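TRAP dicarboxylate transporter, DctP subunit (Anaerococcus prevoti, PDB 4N91) binds D-glucuronate, as both alpha and beta anomers, and probably serves as the solute receptor of a TRAP-type transporter. Local coordinates at residues A[41-46]-A[275-280]; A[146-151]-A[268-273]; A[164-169]-A[301-306]; A[187-192]-A[305-310]. One frame throughout, in Å; residues are numbered along the deposited sequence.

Contact 1: A[41-46]-A[275-280]; sequences QNHPTH and KEWKVA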
loop_
_atom_site.group_PDB
_atom_site.type_symbol
_atom_site.label_atom_id
_atom_site.label_comp_id
_atom_site.label_asym_id
_atom_site.label_seq_id
_atom_site.Cartn_x
_atom_site.Cartn_y
_atom_site.Cartn_z
ATOM N N GLN A 41 -2.618 -11.103 -11.831
ATOM C CA GLN A 41 -3.874 -11.831 -11.655
ATOM C C GLN A 41 -3.835 -12.885 -10.544
ATOM O O GLN A 41 -4.882 -13.359 -10.126
ATOM C CB GLN A 41 -4.275 -12.469 -12.974
ATOM C CG GLN A 41 -4.725 -11.449 -13.994
ATOM C CD GLN A 41 -5.123 -12.088 -15.297
ATOM O OE1 GLN A 41 -6.148 -12.760 -15.381
ATOM N NE2 GLN A 41 -4.299 -11.904 -16.318
ATOM N N ASN A 42 -2.649 -13.234 -10.053
ATOM C CA ASN A 42 -2.526 -14.186 -8.952
ATOM C C ASN A 42 -2.520 -13.520 -7.577
ATOM O O ASN A 42 -2.602 -14.188 -6.553
ATOM C CB ASN A 42 -1.241 -14.982 -9.105
ATOM C CG ASN A 42 -1.274 -15.891 -10.317
ATOM O OD1 ASN A 42 -2.267 -16.580 -10.565
ATOM N ND2 ASN A 42 -0.207 -15.881 -11.084
ATOM N N HIS A 43 -2.400 -12.200 -7.563
ATOM C CA HIS A 43 -2.188 -11.480 -6.316
ATOM C C HIS A 43 -3.512 -11.394 -5.525
ATOM O O HIS A 43 -4.568 -11.283 -6.110
ATOM C CB HIS A 43 -1.671 -10.082 -6.695
ATOM C CG HIS A 43 -1.224 -9.250 -5.538
ATOM N ND1 HIS A 43 -2.118 -8.609 -4.714
ATOM C CD2 HIS A 43 0.008 -8.918 -5.093
ATOM C CE1 HIS A 43 -1.457 -7.925 -3.794
ATOM N NE2 HIS A 43 -0.160 -8.092 -4.014
ATOM N N PRO A 44 -3.450 -11.420 -4.182
ATOM C CA PRO A 44 -4.639 -11.248 -3.319
ATOM C C PRO A 44 -5.590 -10.131 -3.728
ATOM O O PRO A 44 -6.800 -10.247 -3.602
ATOM C CB PRO A 44 -4.018 -10.956 -1.963
ATOM C CG PRO A 44 -2.789 -11.804 -1.982
ATOM C CD PRO A 44 -2.232 -11.580 -3.370
ATOM N N THR A 45 -5.054 -8.993 -4.128
ATOM C CA THR A 45 -5.887 -7.882 -4.581
ATOM C C THR A 45 -6.728 -8.202 -5.786
ATOM O O THR A 45 -7.894 -7.822 -5.846
ATOM C CB THR A 45 -4.979 -6.650 -4.805
ATOM O OG1 THR A 45 -4.459 -6.261 -3.540
ATOM C CG2 THR A 45 -5.744 -5.500 -5.453
ATOM N N HIS A 46 -6.172 -8.919 -6.764
ATOM C CA HIS A 46 -6.977 -9.336 -7.891
ATOM C C HIS A 46 -8.063 -10.333 -7.445
ATOM O O HIS A 46 -9.212 -10.211 -7.850
ATOM C CB HIS A 46 -6.124 -9.938 -9.009
ATOM C CG HIS A 46 -6.892 -10.179 -10.264
ATOM N ND1 HIS A 46 -7.418 -9.163 -11.030
ATOM C CD2 HIS A 46 -7.271 -11.329 -10.865
ATOM C CE1 HIS A 46 -8.075 -9.669 -12.054
ATOM N NE2 HIS A 46 -7.983 -10.983 -11.989
ATOM N N LYS A 275 -7.760 -12.468 3.599
ATOM C CA LYS A 275 -7.594 -13.918 3.742
ATOM C C LYS A 275 -6.562 -14.429 2.755
ATOM O O LYS A 275 -5.681 -15.251 3.081
ATOM C CB LYS A 275 -8.925 -14.612 3.506
ATOM C CG LYS A 275 -8.914 -16.145 3.534
ATOM C CD LYS A 275 -8.653 -16.734 2.146
ATOM C CE LYS A 275 -9.052 -18.190 2.042
ATOM N NZ LYS A 275 -8.714 -18.749 0.707
ATOM N N GLU A 276 -6.647 -13.931 1.529
ATOM C CA GLU A 276 -5.725 -14.397 0.487
ATOM C C GLU A 276 -4.323 -13.882 0.732
ATOM O O GLU A 276 -3.345 -14.545 0.378
ATOM C CB GLU A 276 -6.237 -13.986 -0.898
ATOM C CG GLU A 276 -7.537 -14.655 -1.287
ATOM C CD GLU A 276 -7.435 -16.156 -1.505
ATOM O OE1 GLU A 276 -6.322 -16.730 -1.503
ATOM O OE2 GLU A 276 -8.491 -16.778 -1.700
ATOM N N TRP A 277 -4.220 -12.710 1.343
ATOM C CA TRP A 277 -2.924 -12.115 1.657
ATOM C C TRP A 277 -2.109 -13.039 2.554
ATOM O O TRP A 277 -0.933 -13.290 2.312
ATOM C CB TRP A 277 -3.085 -10.745 2.324
ATOM C CG TRP A 277 -1.753 -10.214 2.662
ATOM C CD1 TRP A 277 -1.144 -10.213 3.893
ATOM C CD2 TRP A 277 -0.807 -9.660 1.746
ATOM N NE1 TRP A 277 0.117 -9.683 3.790
ATOM C CE2 TRP A 277 0.352 -9.353 2.479
ATOM C CE3 TRP A 277 -0.825 -9.401 0.366
ATOM C CZ2 TRP A 277 1.484 -8.802 1.884
ATOM C CZ3 TRP A 277 0.298 -8.855 -0.216
ATOM C CH2 TRP A 277 1.432 -8.557 0.544
ATOM N N LYS A 278 -2.753 -13.575 3.586
ATOM C CA LYS A 278 -2.080 -14.470 4.535
ATOM C C LYS A 278 -1.496 -15.692 3.834
ATOM O O LYS A 278 -0.329 -16.027 4.022
ATOM C CB LYS A 278 -3.057 -14.898 5.639
ATOM C CG LYS A 278 -3.633 -13.735 6.431
ATOM C CD LYS A 278 -4.634 -14.214 7.476
ATOM C CE LYS A 278 -5.546 -13.090 7.953
ATOM N NZ LYS A 278 -4.821 -12.109 8.804
ATOM N N VAL A 279 -2.301 -16.308 2.975
ATOM C CA VAL A 279 -1.877 -17.444 2.177
ATOM C C VAL A 279 -0.702 -17.071 1.263
ATOM O O VAL A 279 0.329 -17.760 1.226
ATOM C CB VAL A 279 -3.067 -17.957 1.313
ATOM C CG1 VAL A 279 -2.637 -19.090 0.406
ATOM C CG2 VAL A 279 -4.197 -18.434 2.230
ATOM N N ALA A 280 -0.870 -15.981 0.529
ATOM C CA ALA A 280 0.091 -15.581 -0.504
ATOM C C ALA A 280 1.438 -15.212 0.094
ATOM O O ALA A 280 2.476 -15.550 -0.463
ATOM C CB ALA A 280 -0.458 -14.430 -1.307
#

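Contact 2: A[146-151]-A[268-273]; sequences VTWLDA and VLNEVQ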
loop_
_atom_site.group_PDB
_atom_site.type_symbol
_atom_site.label_atom_id
_atom_site.label_comp_id
_atom_site.label_asym_id
_atom_site.label_seq_id
_atom_site.Cartn_x
_atom_site.Cartn_y
_atom_site.Cartn_z
ATOM N N VAL A 146 -12.885 3.747 0.227
ATOM C CA VAL A 146 -14.021 2.930 0.617
ATOM C C VAL A 146 -13.646 1.706 1.456
ATOM O O VAL A 146 -14.488 1.203 2.226
ATOM C CB VAL A 146 -14.867 2.490 -0.598
ATOM C CG1 VAL A 146 -15.505 3.722 -1.265
ATOM C CG2 VAL A 146 -14.054 1.629 -1.568
ATOM N N THR A 147 -12.391 1.278 1.341
ATOM C CA THR A 147 -11.845 0.231 2.200
ATOM C C THR A 147 -10.332 0.203 2.033
ATOM O O THR A 147 -9.780 0.993 1.264
ATOM C CB THR A 147 -12.492 -1.166 1.940
ATOM O OG1 THR A 147 -12.124 -2.072 2.992
ATOM C CG2 THR A 147 -12.080 -1.730 0.623
ATOM N N TRP A 148 -9.688 -0.681 2.784
ATOM C CA TRP A 148 -8.250 -0.883 2.702
ATOM C C TRP A 148 -7.954 -2.348 2.369
ATOM O O TRP A 148 -8.814 -3.231 2.475
ATOM C CB TRP A 148 -7.590 -0.487 4.020
ATOM C CG TRP A 148 -7.933 -1.424 5.172
ATOM C CD1 TRP A 148 -9.101 -1.456 5.906
ATOM C CD2 TRP A 148 -7.096 -2.445 5.723
ATOM N NE1 TRP A 148 -9.032 -2.444 6.866
ATOM C CE2 TRP A 148 -7.808 -3.055 6.782
ATOM C CE3 TRP A 148 -5.802 -2.890 5.433
ATOM C CZ2 TRP A 148 -7.280 -4.099 7.528
ATOM C CZ3 TRP A 148 -5.277 -3.923 6.184
ATOM C CH2 TRP A 148 -6.020 -4.518 7.221
ATOM N N LEU A 149 -6.723 -2.588 1.947
ATOM C CA LEU A 149 -6.251 -3.922 1.640
ATOM C C LEU A 149 -4.900 -4.089 2.297
ATOM O O LEU A 149 -4.137 -3.122 2.391
ATOM C CB LEU A 149 -6.123 -4.129 0.125
ATOM C CG LEU A 149 -7.384 -3.785 -0.701
ATOM C CD1 LEU A 149 -7.042 -3.768 -2.151
ATOM C CD2 LEU A 149 -8.552 -4.703 -0.424
ATOM N N ASP A 150 -4.588 -5.309 2.715
ATOM C CA ASP A 150 -3.350 -5.605 3.421
ATOM C C ASP A 150 -2.193 -5.708 2.416
ATOM O O ASP A 150 -2.299 -6.387 1.390
ATOM C CB ASP A 150 -3.506 -6.948 4.133
ATOM C CG ASP A 150 -2.528 -7.152 5.276
ATOM O OD1 ASP A 150 -1.518 -6.429 5.397
ATOM O OD2 ASP A 150 -2.794 -8.080 6.090
ATOM N N ALA A 151 -1.104 -5.012 2.712
ATOM C CA ALA A 151 0.137 -5.125 1.944
ATOM C C ALA A 151 1.309 -5.438 2.881
ATOM O O ALA A 151 2.465 -5.144 2.571
ATOM C CB ALA A 151 0.388 -3.861 1.153
ATOM N N VAL A 268 -16.670 -7.292 1.289
ATOM C CA VAL A 268 -16.234 -8.601 0.780
ATOM C C VAL A 268 -14.823 -8.524 0.202
ATOM O O VAL A 268 -13.996 -9.415 0.427
ATOM C CB VAL A 268 -17.216 -9.144 -0.298
ATOM C CG1 VAL A 268 -16.643 -10.377 -0.993
ATOM C CG2 VAL A 268 -18.543 -9.483 0.355
ATOM N N LEU A 269 -14.565 -7.473 -0.557
ATOM C CA LEU A 269 -13.239 -7.204 -1.119
ATOM C C LEU A 269 -12.172 -7.196 -0.023
ATOM O O LEU A 269 -11.151 -7.875 -0.102
ATOM C CB LEU A 269 -13.280 -5.850 -1.816
ATOM C CG LEU A 269 -11.957 -5.217 -2.197
ATOM C CD1 LEU A 269 -11.114 -6.129 -3.064
ATOM C CD2 LEU A 269 -12.261 -3.895 -2.935
ATOM N N ASN A 270 -12.436 -6.423 1.020
ATOM C CA ASN A 270 -11.519 -6.338 2.154
ATOM C C ASN A 270 -11.290 -7.727 2.764
ATOM O O ASN A 270 -10.154 -8.141 3.012
ATOM C CB ASN A 270 -12.093 -5.363 3.187
ATOM C CG ASN A 270 -11.304 -5.327 4.478
ATOM O OD1 ASN A 270 -11.629 -6.018 5.440
ATOM N ND2 ASN A 270 -10.270 -4.512 4.510
ATOM N N GLU A 271 -12.365 -8.450 3.008
ATOM C CA GLU A 271 -12.270 -9.753 3.667
ATOM C C GLU A 271 -11.531 -10.795 2.839
ATOM O O GLU A 271 -10.671 -11.508 3.358
ATOM C CB GLU A 271 -13.664 -10.261 4.009
ATOM C CG GLU A 271 -14.331 -9.400 5.094
ATOM C CD GLU A 271 -15.815 -9.577 5.168
ATOM O OE1 GLU A 271 -16.408 -10.133 4.223
ATOM O OE2 GLU A 271 -16.411 -9.190 6.209
ATOM N N VAL A 272 -11.848 -10.868 1.555
ATOM C CA VAL A 272 -11.243 -11.876 0.687
ATOM C C VAL A 272 -9.789 -11.550 0.429
ATOM O O VAL A 272 -8.933 -12.422 0.534
ATOM C CB VAL A 272 -12.013 -12.012 -0.641
ATOM C CG1 VAL A 272 -11.263 -12.896 -1.607
ATOM C CG2 VAL A 272 -13.410 -12.576 -0.371
ATOM N N GLN A 273 -9.483 -10.283 0.164
ATOM C CA GLN A 273 -8.088 -9.878 -0.002
ATOM C C GLN A 273 -7.232 -10.181 1.219
ATOM O O GLN A 273 -6.122 -10.691 1.086
ATOM C CB GLN A 273 -7.999 -8.396 -0.335
ATOM C CG GLN A 273 -6.644 -7.995 -0.852
ATOM C CD GLN A 273 -5.640 -7.647 0.210
ATOM O OE1 GLN A 273 -5.965 -7.525 1.398
ATOM N NE2 GLN A 273 -4.387 -7.444 -0.225
#

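Contact 3: A[164-169]-A[301-306]; sequences NSPEDL and KPFVDA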
loop_
_atom_site.group_PDB
_atom_site.type_symbol
_atom_site.label_atom_id
_atom_site.label_comp_id
_atom_site.label_asym_id
_atom_site.label_seq_id
_atom_site.Cartn_x
_atom_site.Cartn_y
_atom_site.Cartn_z
ATOM N N ASN A 164 22.360 -4.449 7.161
ATOM C CA ASN A 164 22.286 -4.784 8.581
ATOM C C ASN A 164 21.930 -3.594 9.487
ATOM O O ASN A 164 21.421 -3.780 10.600
ATOM C CB ASN A 164 23.608 -5.372 9.018
ATOM C CG ASN A 164 23.916 -6.665 8.303
ATOM O OD1 ASN A 164 24.847 -6.748 7.484
ATOM N ND2 ASN A 164 23.122 -7.675 8.587
ATOM N N SER A 165 22.226 -2.393 9.005
ATOM C CA SER A 165 21.909 -1.161 9.722
ATOM C C SER A 165 21.815 -0.038 8.699
ATOM O O SER A 165 22.183 -0.207 7.540
ATOM C CB SER A 165 22.974 -0.844 10.761
ATOM O OG SER A 165 24.173 -0.460 10.122
ATOM N N PRO A 166 21.315 1.122 9.122
ATOM C CA PRO A 166 21.174 2.250 8.206
ATOM C C PRO A 166 22.443 2.617 7.445
ATOM O O PRO A 166 22.338 2.980 6.271
ATOM C CB PRO A 166 20.716 3.387 9.141
ATOM C CG PRO A 166 19.972 2.692 10.190
ATOM C CD PRO A 166 20.735 1.415 10.441
ATOM N N GLU A 167 23.623 2.523 8.062
ATOM C CA GLU A 167 24.842 2.894 7.335
ATOM C C GLU A 167 25.081 2.077 6.045
ATOM O O GLU A 167 25.735 2.563 5.125
ATOM C CB GLU A 167 26.081 2.850 8.253
ATOM C CG GLU A 167 26.403 1.489 8.805
ATOM C CD GLU A 167 27.561 1.524 9.798
ATOM O OE1 GLU A 167 28.712 1.715 9.359
ATOM O OE2 GLU A 167 27.315 1.370 11.015
ATOM N N ASP A 168 24.547 0.857 5.969
ATOM C CA ASP A 168 24.695 0.020 4.779
ATOM C C ASP A 168 23.931 0.578 3.557
ATOM O O ASP A 168 24.182 0.169 2.410
ATOM C CB ASP A 168 24.224 -1.400 5.089
ATOM C CG ASP A 168 25.029 -2.049 6.204
ATOM O OD1 ASP A 168 26.248 -1.767 6.275
ATOM O OD2 ASP A 168 24.460 -2.824 7.009
ATOM N N LEU A 169 23.030 1.520 3.805
ATOM C CA LEU A 169 22.263 2.173 2.732
ATOM C C LEU A 169 22.988 3.385 2.167
ATOM O O LEU A 169 22.563 3.966 1.171
ATOM C CB LEU A 169 20.887 2.595 3.258
ATOM C CG LEU A 169 19.972 1.424 3.644
ATOM C CD1 LEU A 169 18.786 1.944 4.427
ATOM C CD2 LEU A 169 19.523 0.627 2.420
ATOM N N LYS A 301 16.288 -1.244 16.123
ATOM C CA LYS A 301 16.455 0.013 16.875
ATOM C C LYS A 301 17.240 1.106 16.126
ATOM O O LYS A 301 16.836 2.272 16.130
ATOM C CB LYS A 301 17.074 -0.244 18.252
ATOM C CG LYS A 301 17.284 1.045 19.042
ATOM C CD LYS A 301 17.477 0.792 20.534
ATOM C CE LYS A 301 17.750 2.096 21.262
ATOM N NZ LYS A 301 16.642 3.067 21.098
ATOM N N PRO A 302 18.349 0.743 15.455
ATOM C CA PRO A 302 19.056 1.816 14.750
ATOM C C PRO A 302 18.233 2.439 13.608
ATOM O O PRO A 302 18.384 3.634 13.327
ATOM C CB PRO A 302 20.307 1.121 14.227
ATOM C CG PRO A 302 20.544 0.032 15.198
ATOM C CD PRO A 302 19.172 -0.470 15.563
ATOM N N PHE A 303 17.364 1.657 12.974
ATOM C CA PHE A 303 16.495 2.200 11.926
ATOM C C PHE A 303 15.471 3.137 12.572
ATOM O O PHE A 303 15.260 4.254 12.117
ATOM C CB PHE A 303 15.796 1.093 11.143
ATOM C CG PHE A 303 16.731 0.235 10.325
ATOM C CD1 PHE A 303 17.001 0.544 8.998
ATOM C CD2 PHE A 303 17.331 -0.876 10.877
ATOM C CE1 PHE A 303 17.855 -0.222 8.243
ATOM C CE2 PHE A 303 18.196 -1.673 10.119
ATOM C CZ PHE A 303 18.451 -1.346 8.794
ATOM N N VAL A 304 14.864 2.683 13.663
ATOM C CA VAL A 304 13.858 3.474 14.378
ATOM C C VAL A 304 14.452 4.819 14.750
ATOM O O VAL A 304 13.867 5.857 14.495
ATOM C CB VAL A 304 13.384 2.742 15.642
ATOM C CG1 VAL A 304 12.458 3.626 16.463
ATOM C CG2 VAL A 304 12.684 1.430 15.270
ATOM N N ASP A 305 15.644 4.800 15.333
ATOM C CA ASP A 305 16.260 6.028 15.821
ATOM C C ASP A 305 16.635 6.965 14.665
ATOM O O ASP A 305 16.481 8.194 14.777
ATOM C CB ASP A 305 17.494 5.691 16.669
ATOM C CG ASP A 305 17.131 5.022 18.001
ATOM O OD1 ASP A 305 15.957 5.079 18.416
ATOM O OD2 ASP A 305 18.024 4.435 18.634
ATOM N N ALA A 306 17.086 6.401 13.544
ATOM C CA ALA A 306 17.489 7.207 12.394
ATOM C C ALA A 306 16.312 7.959 11.793
ATOM O O ALA A 306 16.471 9.081 11.315
ATOM C CB ALA A 306 18.129 6.347 11.315
#

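Contact 4: A[187-192]-A[305-310]; sequences DLLGSS and DAVAPL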
loop_
_atom_site.group_PDB
_atom_site.type_symbol
_atom_site.label_atom_id
_atom_site.label_comp_id
_atom_site.label_asym_id
_atom_site.label_seq_id
_atom_site.Cartn_x
_atom_site.Cartn_y
_atom_site.Cartn_z
ATOM N N ASP A 187 16.521 9.966 3.079
ATOM C CA ASP A 187 17.488 10.999 3.423
ATOM C C ASP A 187 17.992 10.824 4.864
ATOM O O ASP A 187 19.204 10.922 5.122
ATOM C CB ASP A 187 16.872 12.382 3.299
ATOM C CG ASP A 187 16.635 12.810 1.878
ATOM O OD1 ASP A 187 17.241 12.237 0.939
ATOM O OD2 ASP A 187 15.848 13.761 1.712
ATOM N N LEU A 188 17.074 10.565 5.797
ATOM C CA LEU A 188 17.430 10.369 7.202
ATOM C C LEU A 188 18.237 9.099 7.440
ATOM O O LEU A 188 19.011 9.007 8.394
ATOM C CB LEU A 188 16.165 10.323 8.055
ATOM C CG LEU A 188 15.476 11.663 8.250
ATOM C CD1 LEU A 188 14.058 11.454 8.755
ATOM C CD2 LEU A 188 16.301 12.514 9.223
ATOM N N LEU A 189 18.045 8.108 6.578
ATOM C CA LEU A 189 18.864 6.898 6.599
ATOM C C LEU A 189 20.238 7.070 5.924
ATOM O O LEU A 189 20.994 6.098 5.786
ATOM C CB LEU A 189 18.102 5.759 5.915
ATOM C CG LEU A 189 16.880 5.258 6.680
ATOM C CD1 LEU A 189 15.973 4.340 5.815
ATOM C CD2 LEU A 189 17.354 4.499 7.919
ATOM N N GLY A 190 20.567 8.284 5.491
ATOM C CA GLY A 190 21.853 8.558 4.861
ATOM C C GLY A 190 21.985 8.028 3.446
ATOM O O GLY A 190 23.088 7.884 2.917
ATOM N N SER A 191 20.845 7.770 2.817
ATOM C CA SER A 191 20.789 7.119 1.519
ATOM C C SER A 191 20.190 8.074 0.483
ATOM O O SER A 191 20.119 9.302 0.703
ATOM C CB SER A 191 19.977 5.834 1.680
ATOM O OG SER A 191 20.091 4.992 0.559
ATOM N N SER A 192 19.754 7.530 -0.642
ATOM C CA SER A 192 19.194 8.333 -1.716
ATOM C C SER A 192 17.951 7.626 -2.263
ATOM O O SER A 192 17.991 6.429 -2.521
ATOM C CB SER A 192 20.223 8.486 -2.828
ATOM O OG SER A 192 19.716 9.326 -3.843
ATOM N N ASP A 305 15.644 4.800 15.333
ATOM C CA ASP A 305 16.260 6.028 15.821
ATOM C C ASP A 305 16.635 6.965 14.665
ATOM O O ASP A 305 16.481 8.194 14.777
ATOM C CB ASP A 305 17.494 5.691 16.669
ATOM C CG ASP A 305 17.131 5.022 18.001
ATOM O OD1 ASP A 305 15.957 5.079 18.416
ATOM O OD2 ASP A 305 18.024 4.435 18.634
ATOM N N ALA A 306 17.086 6.401 13.544
ATOM C CA ALA A 306 17.489 7.207 12.394
ATOM C C ALA A 306 16.312 7.959 11.793
ATOM O O ALA A 306 16.471 9.081 11.315
ATOM C CB ALA A 306 18.129 6.347 11.315
ATOM N N VAL A 307 15.144 7.324 11.750
ATOM C CA VAL A 307 13.994 7.941 11.091
ATOM C C VAL A 307 12.996 8.612 12.034
ATOM O O VAL A 307 12.017 9.212 11.563
ATOM C CB VAL A 307 13.251 6.953 10.160
ATOM C CG1 VAL A 307 14.227 6.334 9.170
ATOM C CG2 VAL A 307 12.522 5.859 10.964
ATOM N N ALA A 308 13.254 8.554 13.346
ATOM C CA ALA A 308 12.379 9.193 14.334
ATOM C C ALA A 308 12.075 10.670 14.032
ATOM O O ALA A 308 10.934 11.121 14.204
ATOM C CB ALA A 308 12.968 9.044 15.731
ATOM N N PRO A 309 13.078 11.433 13.564
ATOM C CA PRO A 309 12.779 12.838 13.257
ATOM C C PRO A 309 11.664 13.026 12.239
ATOM O O PRO A 309 10.989 14.044 12.252
ATOM C CB PRO A 309 14.099 13.364 12.694
ATOM C CG PRO A 309 15.134 12.507 13.314
ATOM C CD PRO A 309 14.508 11.132 13.385
ATOM N N LEU A 310 11.458 12.057 11.361
ATOM C CA LEU A 310 10.406 12.177 10.369
ATOM C C LEU A 310 9.028 12.276 11.009
ATOM O O LEU A 310 8.202 13.093 10.612
ATOM C CB LEU A 310 10.450 10.981 9.421
ATOM C CG LEU A 310 9.472 10.996 8.258
ATOM C CD1 LEU A 310 9.540 12.290 7.541
ATOM C CD2 LEU A 310 9.815 9.843 7.298
HETATM O O HOH W 1 18.882 10.211 10.796
#

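Contact 1: A[41-46]-A[275-280]
His43 and Pro44 form the N-terminal end of helix 44-60, and both rest against Trp277 of the long helix 256-290 beside the glucuronate pocket. The example illustrates how a helix start can be capped and packed by one short turn. His43 occupies the N-cap: its ring nitrogen ND1 accepts the backbone N-H of Thr45 at 3.0 Å, close to the plane of the imidazole and nearly straight at 163°. With CG anti to the backbone N (chi1 -172°), the ring swings round so that its other nitrogen reaches the indole, NE2 of His43 lying 3.9 Å from CZ3 of Trp277. It arrives at the indole edge, near the indole plane, while the two rings are tilted 52° apart, neither stacked nor perpendicular. Pro44 supplies the wedge. Its CG meets CB of Ala280 at 3.6 Å and CA of Trp277 at 3.7 Å, and touches the indole obliquely through CE3. CB of Pro44 lies 3.9 Å from CB of Glu276. Beyond CB the glutamate chain bends away at chi2 and its OE2 pairs with NZ of Lys275 in a 3.1 Å salt bridge. Met218 of helix 218-221 packs on the His43, Pro44, Trp277 and Ala280 side chains, and Trp277 also touches Asn216, a residue that binds beta-D-glucuronate. Proline suits the first helical turn, where its missing N-H costs no helical bond. Because ND1 is taken up as an acceptor, a neutral His43 ring would probably carry its proton on NE2.

Contact 2: A[146-151]-A[268-273]
Asn270 brings its amide nitrogen over one face of the Trp148 indole, ND2 standing 3.4 Å above the plane and offset toward the rim, with amide and ring planes 61° apart. The nitrogen is not bonded to NE1 of Trp148, since both are donors; NE1 turns instead to Asp126. The real target of ND2 is the carbonyl O of Trp148, reached at 2.8 Å in the plane of the amide but from above the carbonyl plane, at an N-H...O angle of 153°. At the other end of the same amide, OD1 accepts from Arg274, so both ends are engaged. The two bonds together limit how far the amide can rotate.

The second flat group, the amide of Gln273, pairs with the backbone just past the strand, at Asp150, much as a neighbouring strand would: OE1 accepts from Asp150 N at 2.9 Å, and NE2 donates to Asp150 O at 2.8 Å, straight (168°) and on a lone pair. A bend at chi2 folds the chain so that the amide also lies against CB of Leu149, which is 3.6 Å from CD of Gln273. Beside the amides, CD2 of Leu149 packs on CG of Leu269 at 3.9 Å, and OG1 of Thr147 sits 3.3 Å from CB of Asn270.

Strand 143-149, an outermost strand of the five-stranded sheet, runs almost parallel to the helix segment, their axes 7.9 Å apart. A helix laid on the sheet of an alpha/beta domain is typical of periplasmic solute-binding proteins, and here the strand leads directly to Ala151 in the alpha-D-glucuronate pocket.

Contact 3: A[164-169]-A[301-306]
Pro166 lays its ring over one face of Phe303, and the pair is a compact illustration of the CH-pi contact: CD of Pro166 stands 3.8 Å from the ring centroid and only 5° off the ring normal. The phenyl group gets there through chi1 of -66°, which sets CG beside the backbone N and opposite the carbonyl carbon, so that a bond leaving the helix obliquely still carries the ring across to the turn. Its far end, CZ, then meets CA of Ser165 at 3.6 Å, while CD1 of Leu169 comes to the ring edge. The proline ring is puckered with CG exo, and this CG approaches the carbonyl O of Pro302 at 3.6 Å; CD lies 3.8 Å from CB of Pro302, the two proline side chains crossing at about a right angle.

The turn that presents Pro166 is tied by Asp168, whose OD2 accepts from Asn164 N at 2.7 Å, on its anti side, and from Ser165 N at 3.0 Å, from above the carboxylate plane. On the helix, Lys301 forms a salt bridge with Asp305, one turn on. The contact joins the loop between strands 154-158 and 173-176 to the start of helix 301-317. The interface is mostly apolar packing, with backbone carbonyl oxygens at its borders, and the CD hydrogens of a proline, polarised by the adjoining amide nitrogen, are probably well suited to an aromatic face.

Contact 4: A[187-192]-A[305-310]
Leu188 pushes into helix 301-317 as a knob into a hole whose walls are Ala306, Val307, Pro309 and Leu310. Its CB lies 3.5 Å from the carbonyl O of Ala306, and CD1 reaches Leu310, 3.7 Å from its CB. With chi1 at -73°, CG stands beside the backbone N, and the two methyls are parted between the walls: CD1 goes to Leu310, whereas CD2 slips past the pyrrolidine ring, a looser 4.2 Å from CB of Pro309. Leu189 adds to the tight side. Its CG and CD2 both touch CG1 of Val307, the former at 3.8 Å, and CD2 also meets CB of Ala306; Pro166 of the loop before strand 173-176, Tyr113 and Pro112 continue this apolar layer.

The knob stands in the last turn of helix 180-188, which ends in a Schellman motif at Gly190. There phi is positive (74°), and the glycine N bonds back to the O of Asp187 at 3.0 Å, turning the chain toward strand 192-195. Opposite it, helix 301-317 is kinked: Pro309 has no N-H to give, and Leu310 N bonds to Val307 O instead of reaching a full turn back to Ala306.

On the looser side the two carbonyl oxygens share a water, which donates one hydrogen to the O of Leu188 and the other to the O of Ala306, each at 2.7 Å. The water therefore supplies Ala306 O with a donor where the kink withholds the usual helical one.

How the contacts relate
From the N terminus, the chain opens at 41-46 a loop that contact 1 closes at 275-280. Inside it nests contact 2, which joins 146-151 to 268-273; both end on helix 256-290 and they touch, tying the start of helix 44-60 and a sheet edge to one long helix beside the sugar. Segments 164-169 and 187-192 follow, and each closes later, so contacts 3 and 4 cross contacts 1 and 2; they fasten the 164-169 loop and the end of helix 180-188 to helix 301-317. These two share Asp305 and Ala306, and Leu169 O and Ser191 OG probably bond between them. Their centres lie about 31 to 32 Å from those of the first pair.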